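Long-range contact in Rab GDP-dissociation inhibitor (Saccharomyces cerevisiae, PDB 2BCG), which inhibits GDP release from the Rab GTPase Sec4 and extracts GDP-bound Ypt7 from vacuolar membranes, serving the yeast secretory pathway: residues Leu55-Lys63 with Ile389-Ala397. Numbering follows the deposited sequence. Where two conformers were deposited one is given.
Sequences LSQLYEKFK and IEEKFMGIA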
ATOM      1  N   LEU A  55       9.051 -14.245  -3.257  1.00 16.28           N
ATOM      2  CA  LEU A  55       8.985 -15.654  -2.967  1.00 17.39           C
ATOM      3  C   LEU A  55      10.226 -16.138  -2.227  1.00 17.41           C
ATOM      4  O   LEU A  55      10.112 -16.850  -1.237  1.00 17.90           O
ATOM      5  CB  LEU A  55       8.668 -16.447  -4.238  1.00 17.54           C
ATOM      6  CG  LEU A  55       8.318 -17.918  -4.104  1.00 19.52           C
ATOM      7  CD1 LEU A  55       7.199 -18.189  -3.065  1.00 19.57           C
ATOM      8  CD2 LEU A  55       7.845 -18.333  -5.456  1.00 20.27           C
ATOM      9  N   SER A  56      11.403 -15.690  -2.654  1.00 18.40           N
ATOM     10  CA  SER A  56      12.613 -16.070  -1.893  1.00 19.33           C
ATOM     11  C   SER A  56      12.523 -15.634  -0.426  1.00 19.60           C
ATOM     12  O   SER A  56      12.867 -16.415   0.492  1.00 20.76           O
ATOM     13  CB  SER A  56      13.914 -15.625  -2.581  1.00 20.26           C
ATOM     14  OG  SER A  56      13.944 -14.219  -2.691  1.00 23.27           O
ATOM     15  N   GLN A  57      12.003 -14.417  -0.186  1.00 18.93           N
ATOM     16  CA  GLN A  57      11.781 -13.964   1.189  1.00 19.43           C
ATOM     17  C   GLN A  57      10.763 -14.768   1.973  1.00 18.44           C
ATOM     18  O   GLN A  57      10.867 -14.959   3.185  1.00 18.19           O
ATOM     19  CB  GLN A  57      11.406 -12.479   1.221  1.00 20.34           C
ATOM     20  CG  GLN A  57      12.588 -11.626   1.445  1.00 24.60           C
ATOM     21  CD  GLN A  57      13.377 -12.056   2.706  1.00 29.13           C
ATOM     22  OE1 GLN A  57      12.814 -12.197   3.816  1.00 33.57           O
ATOM     23  NE2 GLN A  57      14.678 -12.301   2.527  1.00 31.16           N
ATOM     24  N   LEU A  58       9.740 -15.246   1.265  1.00 17.32           N
ATOM     25  CA  LEU A  58       8.791 -16.111   1.890  1.00 18.43           C
ATOM     26  C   LEU A  58       9.467 -17.406   2.406  1.00 17.94           C
ATOM     27  O   LEU A  58       9.135 -17.894   3.493  1.00 18.37           O
ATOM     28  CB  LEU A  58       7.670 -16.405   0.887  1.00 19.29           C
ATOM     29  CG  LEU A  58       6.238 -16.413   1.336  1.00 19.21           C
ATOM     30  CD1 LEU A  58       5.809 -15.176   2.117  1.00 13.92           C
ATOM     31  CD2 LEU A  58       5.375 -16.643   0.124  1.00 18.99           C
ATOM     32  N   TYR A  59      10.370 -17.992   1.601  1.00 18.38           N
ATOM     33  CA  TYR A  59      11.097 -19.194   2.040  1.00 19.02           C
ATOM     34  C   TYR A  59      12.000 -18.892   3.215  1.00 19.36           C
ATOM     35  O   TYR A  59      12.077 -19.654   4.175  1.00 19.83           O
ATOM     36  CB  TYR A  59      11.904 -19.797   0.879  1.00 19.04           C
ATOM     37  CG  TYR A  59      11.086 -20.708  -0.018  1.00 18.41           C
ATOM     38  CD1 TYR A  59      10.964 -22.078   0.273  1.00 18.24           C
ATOM     39  CD2 TYR A  59      10.393 -20.202  -1.126  1.00 18.08           C
ATOM     40  CE1 TYR A  59      10.182 -22.916  -0.542  1.00 18.20           C
ATOM     41  CE2 TYR A  59       9.612 -21.026  -1.938  1.00 18.86           C
ATOM     42  CZ  TYR A  59       9.529 -22.391  -1.643  1.00 17.88           C
ATOM     43  OH  TYR A  59       8.749 -23.190  -2.439  1.00 20.00           O
ATOM     44  N   GLU A  60      12.681 -17.748   3.139  1.00 19.93           N
ATOM     45  CA  GLU A  60      13.584 -17.352   4.226  1.00 20.88           C
ATOM     46  C   GLU A  60      12.845 -17.194   5.545  1.00 20.45           C
ATOM     47  O   GLU A  60      13.328 -17.602   6.601  1.00 21.21           O
ATOM     48  CB  GLU A  60      14.314 -16.043   3.882  1.00 21.63           C
ATOM     49  CG  GLU A  60      15.356 -16.194   2.798  1.00 26.82           C
ATOM     50  CD  GLU A  60      16.479 -17.205   3.137  1.00 30.99           C
ATOM     51  OE1 GLU A  60      16.948 -17.252   4.306  1.00 31.89           O
ATOM     52  OE2 GLU A  60      16.881 -17.948   2.206  1.00 34.17           O
ATOM     53  N   LYS A  61      11.640 -16.639   5.473  1.00 19.72           N
ATOM     54  CA  LYS A  61      10.860 -16.352   6.649  1.00 20.48           C
ATOM     55  C   LYS A  61      10.146 -17.566   7.251  1.00 19.79           C
ATOM     56  O   LYS A  61      10.009 -17.659   8.484  1.00 20.87           O
ATOM     57  CB  LYS A  61       9.824 -15.287   6.275  1.00 21.29           C
ATOM     58  CG  LYS A  61       9.460 -14.344   7.352  1.00 26.28           C
ATOM     59  CD  LYS A  61       8.759 -13.106   6.738  1.00 28.47           C
ATOM     60  CE  LYS A  61       8.444 -12.086   7.824  1.00 32.73           C
ATOM     61  NZ  LYS A  61       7.500 -12.697   8.821  1.00 35.68           N
ATOM     62  N   PHE A  62       9.637 -18.473   6.402  1.00 17.75           N
ATOM     63  CA  PHE A  62       8.678 -19.467   6.897  1.00 17.90           C
ATOM     64  C   PHE A  62       9.097 -20.927   6.722  1.00 18.52           C
ATOM     65  O   PHE A  62       8.356 -21.823   7.158  1.00 18.86           O
ATOM     66  CB  PHE A  62       7.300 -19.264   6.254  1.00 17.82           C
ATOM     67  CG  PHE A  62       6.665 -17.943   6.563  1.00 15.80           C
ATOM     68  CD1 PHE A  62       6.160 -17.666   7.839  1.00 17.64           C
ATOM     69  CD2 PHE A  62       6.531 -16.991   5.572  1.00 14.52           C
ATOM     70  CE1 PHE A  62       5.571 -16.431   8.133  1.00 18.90           C
ATOM     71  CE2 PHE A  62       5.934 -15.738   5.853  1.00 14.99           C
ATOM     72  CZ  PHE A  62       5.434 -15.476   7.124  1.00 16.70           C
ATOM     73  N   LYS A  63      10.249 -21.145   6.078  1.00 17.83           N
ATOM     74  CA  LYS A  63      10.761 -22.511   5.799  1.00 19.53           C
ATOM     75  C   LYS A  63      12.093 -22.776   6.475  1.00 21.57           C
ATOM     76  O   LYS A  63      12.852 -21.850   6.791  1.00 22.50           O
ATOM     77  CB  LYS A  63      10.876 -22.747   4.300  1.00 18.99           C
ATOM     78  CG  LYS A  63       9.537 -22.704   3.592  1.00 17.53           C
ATOM     79  CD  LYS A  63       8.694 -23.953   3.845  1.00 15.30           C
ATOM     80  CE  LYS A  63       7.347 -23.867   3.142  1.00 15.41           C
ATOM     81  NZ  LYS A  63       6.576 -25.121   3.376  1.00 16.09           N
ATOM     82  N   ILE A 389      -2.950 -27.805  -3.056  1.00 12.44           N
ATOM     83  CA  ILE A 389      -2.126 -26.641  -2.656  1.00 13.47           C
ATOM     84  C   ILE A 389      -0.661 -26.955  -2.991  1.00 13.81           C
ATOM     85  O   ILE A 389      -0.147 -28.037  -2.625  1.00 15.42           O
ATOM     86  CB  ILE A 389      -2.304 -26.315  -1.135  1.00 12.94           C
ATOM     87  CG1 ILE A 389      -3.764 -25.927  -0.802  1.00 13.93           C
ATOM     88  CG2 ILE A 389      -1.262 -25.259  -0.697  1.00 13.42           C
ATOM     89  CD1 ILE A 389      -4.129 -26.011   0.694  1.00 14.24           C
ATOM     90  N   GLU A 390      -0.008 -26.047  -3.708  1.00 13.37           N
ATOM     91  CA  GLU A 390       1.384 -26.255  -4.113  1.00 14.75           C
ATOM     92  C   GLU A 390       2.347 -26.095  -2.959  1.00 14.33           C
ATOM     93  O   GLU A 390       3.268 -26.901  -2.793  1.00 17.27           O
ATOM     94  CB  GLU A 390       1.761 -25.313  -5.246  0.50 15.76           C
ATOM     95  CG  GLU A 390       3.149 -25.523  -5.791  0.50 16.80           C
ATOM     96  CD  GLU A 390       3.286 -25.019  -7.204  0.50 20.16           C
ATOM     97  OE1 GLU A 390       2.573 -24.053  -7.558  0.50 20.23           O
ATOM     98  OE2 GLU A 390       4.101 -25.582  -7.969  0.50 22.11           O
ATOM     99  N   GLU A 391       2.162 -25.007  -2.205  1.00 13.72           N
ATOM    100  CA  GLU A 391       3.014 -24.732  -1.036  1.00 14.05           C
ATOM    101  C   GLU A 391       2.219 -23.948  -0.025  1.00 13.78           C
ATOM    102  O   GLU A 391       1.315 -23.176  -0.376  1.00 13.09           O
ATOM    103  CB  GLU A 391       4.228 -23.924  -1.495  0.50 14.34           C
ATOM    104  CG  GLU A 391       5.364 -23.819  -0.513  0.50 14.76           C
ATOM    105  CD  GLU A 391       5.841 -25.165  -0.037  0.50 16.74           C
ATOM    106  OE1 GLU A 391       6.820 -25.659  -0.629  0.50 20.05           O
ATOM    107  OE2 GLU A 391       5.216 -25.735   0.895  0.50 16.44           O
ATOM    108  N   LYS A 392       2.572 -24.152   1.230  1.00 12.86           N
ATOM    109  CA  LYS A 392       1.982 -23.422   2.352  1.00 13.66           C
ATOM    110  C   LYS A 392       3.126 -22.752   3.120  1.00 13.47           C
ATOM    111  O   LYS A 392       4.174 -23.401   3.379  1.00 14.09           O
ATOM    112  CB  LYS A 392       1.312 -24.396   3.329  1.00 15.24           C
ATOM    113  CG  LYS A 392       0.087 -25.100   2.861  1.00 18.42           C
ATOM    114  CD  LYS A 392      -0.404 -26.013   3.975  1.00 20.66           C
ATOM    115  CE  LYS A 392      -1.647 -26.745   3.535  1.00 22.64           C
ATOM    116  NZ  LYS A 392      -1.943 -27.902   4.450  1.00 24.28           N
ATOM    117  N   PHE A 393       2.912 -21.500   3.522  1.00 11.58           N
ATOM    118  CA  PHE A 393       3.851 -20.783   4.392  1.00 12.15           C
ATOM    119  C   PHE A 393       3.073 -20.316   5.614  1.00 13.44           C
ATOM    120  O   PHE A 393       2.180 -19.466   5.495  1.00 13.70           O
ATOM    121  CB  PHE A 393       4.463 -19.608   3.649  1.00 12.12           C
ATOM    122  CG  PHE A 393       5.145 -19.997   2.355  1.00 12.16           C
ATOM    123  CD1 PHE A 393       6.522 -20.268   2.311  1.00 12.89           C
ATOM    124  CD2 PHE A 393       4.411 -20.109   1.173  1.00 12.51           C
ATOM    125  CE1 PHE A 393       7.159 -20.647   1.091  1.00 12.86           C
ATOM    126  CE2 PHE A 393       5.056 -20.479  -0.028  1.00 13.86           C
ATOM    127  CZ  PHE A 393       6.420 -20.750  -0.046  1.00 13.30           C
ATOM    128  N   MET A 394       3.390 -20.886   6.772  1.00 13.66           N
ATOM    129  CA  MET A 394       2.549 -20.713   7.940  1.00 15.82           C
ATOM    130  C   MET A 394       3.243 -19.826   8.949  1.00 15.11           C
ATOM    131  O   MET A 394       4.421 -20.032   9.264  1.00 16.35           O
ATOM    132  CB  MET A 394       2.313 -22.048   8.659  1.00 17.22           C
ATOM    133  CG  MET A 394       2.005 -23.280   7.808  1.00 21.71           C
ATOM    134  SD  MET A 394       0.331 -23.092   7.279  1.00 27.13           S
ATOM    135  CE  MET A 394      -0.560 -23.462   8.767  1.00 21.85           C
ATOM    136  N   GLY A 395       2.487 -18.871   9.470  1.00 15.71           N
ATOM    137  CA  GLY A 395       3.006 -17.943  10.482  1.00 16.78           C
ATOM    138  C   GLY A 395       1.939 -17.710  11.528  1.00 16.77           C
ATOM    139  O   GLY A 395       0.724 -17.814  11.252  1.00 16.63           O
ATOM    140  N   ILE A 396       2.392 -17.397  12.739  1.00 16.84           N
ATOM    141  CA  ILE A 396       1.482 -17.030  13.832  1.00 17.13           C
ATOM    142  C   ILE A 396       1.968 -15.702  14.410  1.00 18.11           C
ATOM    143  O   ILE A 396       3.163 -15.533  14.648  1.00 19.52           O
ATOM    144  CB  ILE A 396       1.428 -18.133  14.915  1.00 17.15           C
ATOM    145  CG1 ILE A 396       0.866 -19.420  14.267  1.00 17.58           C
ATOM    146  CG2 ILE A 396       0.618 -17.649  16.110  1.00 17.95           C
ATOM    147  CD1 ILE A 396       0.875 -20.641  15.212  1.00 20.15           C
ATOM    148  N   ALA A 397       1.056 -14.756  14.583  1.00 17.77           N
ATOM    149  CA  ALA A 397       1.389 -13.445  15.131  1.00 17.52           C
ATOM    150  C   ALA A 397       0.581 -13.178  16.411  1.00 17.41           C
ATOM    151  O   ALA A 397      -0.632 -13.399  16.435  1.00 17.12           O
ATOM    152  CB  ALA A 397       1.121 -12.353  14.094  1.00 17.66           C
TER
HETATM  153  O   HOH W   1       9.242 -25.818  -2.275  1.00 26.08           O
HETATM  154  O   HOH W   2       5.718 -22.725   6.836  1.00 19.06           O
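Phe-393, on the outermost strand of the large mixed sheet, lays its ring against helix 55-62, Leu-58 over one face and Tyr-59 at its edge. Methyl CD2 of Leu-58 sits 3.9 Å from the ring centroid of Phe-393, a CH-pi contact. The far rim runs into the face of Tyr-59 as a T-shaped pair with planes 85° apart, Phe-393 CE1 lying over the centre of the tyrosine ring. Leu-55 CD1 adds an apolar contact at Phe-393 CZ. With CG anti to the carbonyl carbon (chi1 -62°), the Phe-62 ring leans on the strand backbone instead, CE1 lying 3.8 Å from Gly-395 CA.

Lys-63, just past the helix, bends at chi2 (-74°) and draws its CG and CE past the Phe-393 ring. Its NZ then bonds Lys-392 O at 3.0 Å, almost in line with the carbonyl, and forms a salt bridge of 2.9 Å to Glu-391 OE2 from above the carboxylate plane. That oxygen also accepts the Lys-392 N-H through its anti lone pair, so in this conformer two donors grip OE2. A methionine in place of Lys-63 would probably leave Glu-391 without its ion-pair partner and Lys-392 O without this donor. One water links Tyr-59 OH to Glu-391 OE1; another joins Phe-62 O to Met-394 N.

On its other edge the strand pairs with strand 303-317, where a classic beta bulge sets Glu-390 and Glu-391 opposite the single residue Ile-316. This is a helix docked on the edge strand of a sheet, an aromatic ring packed between them and a lysine after the helix bonded to the strand.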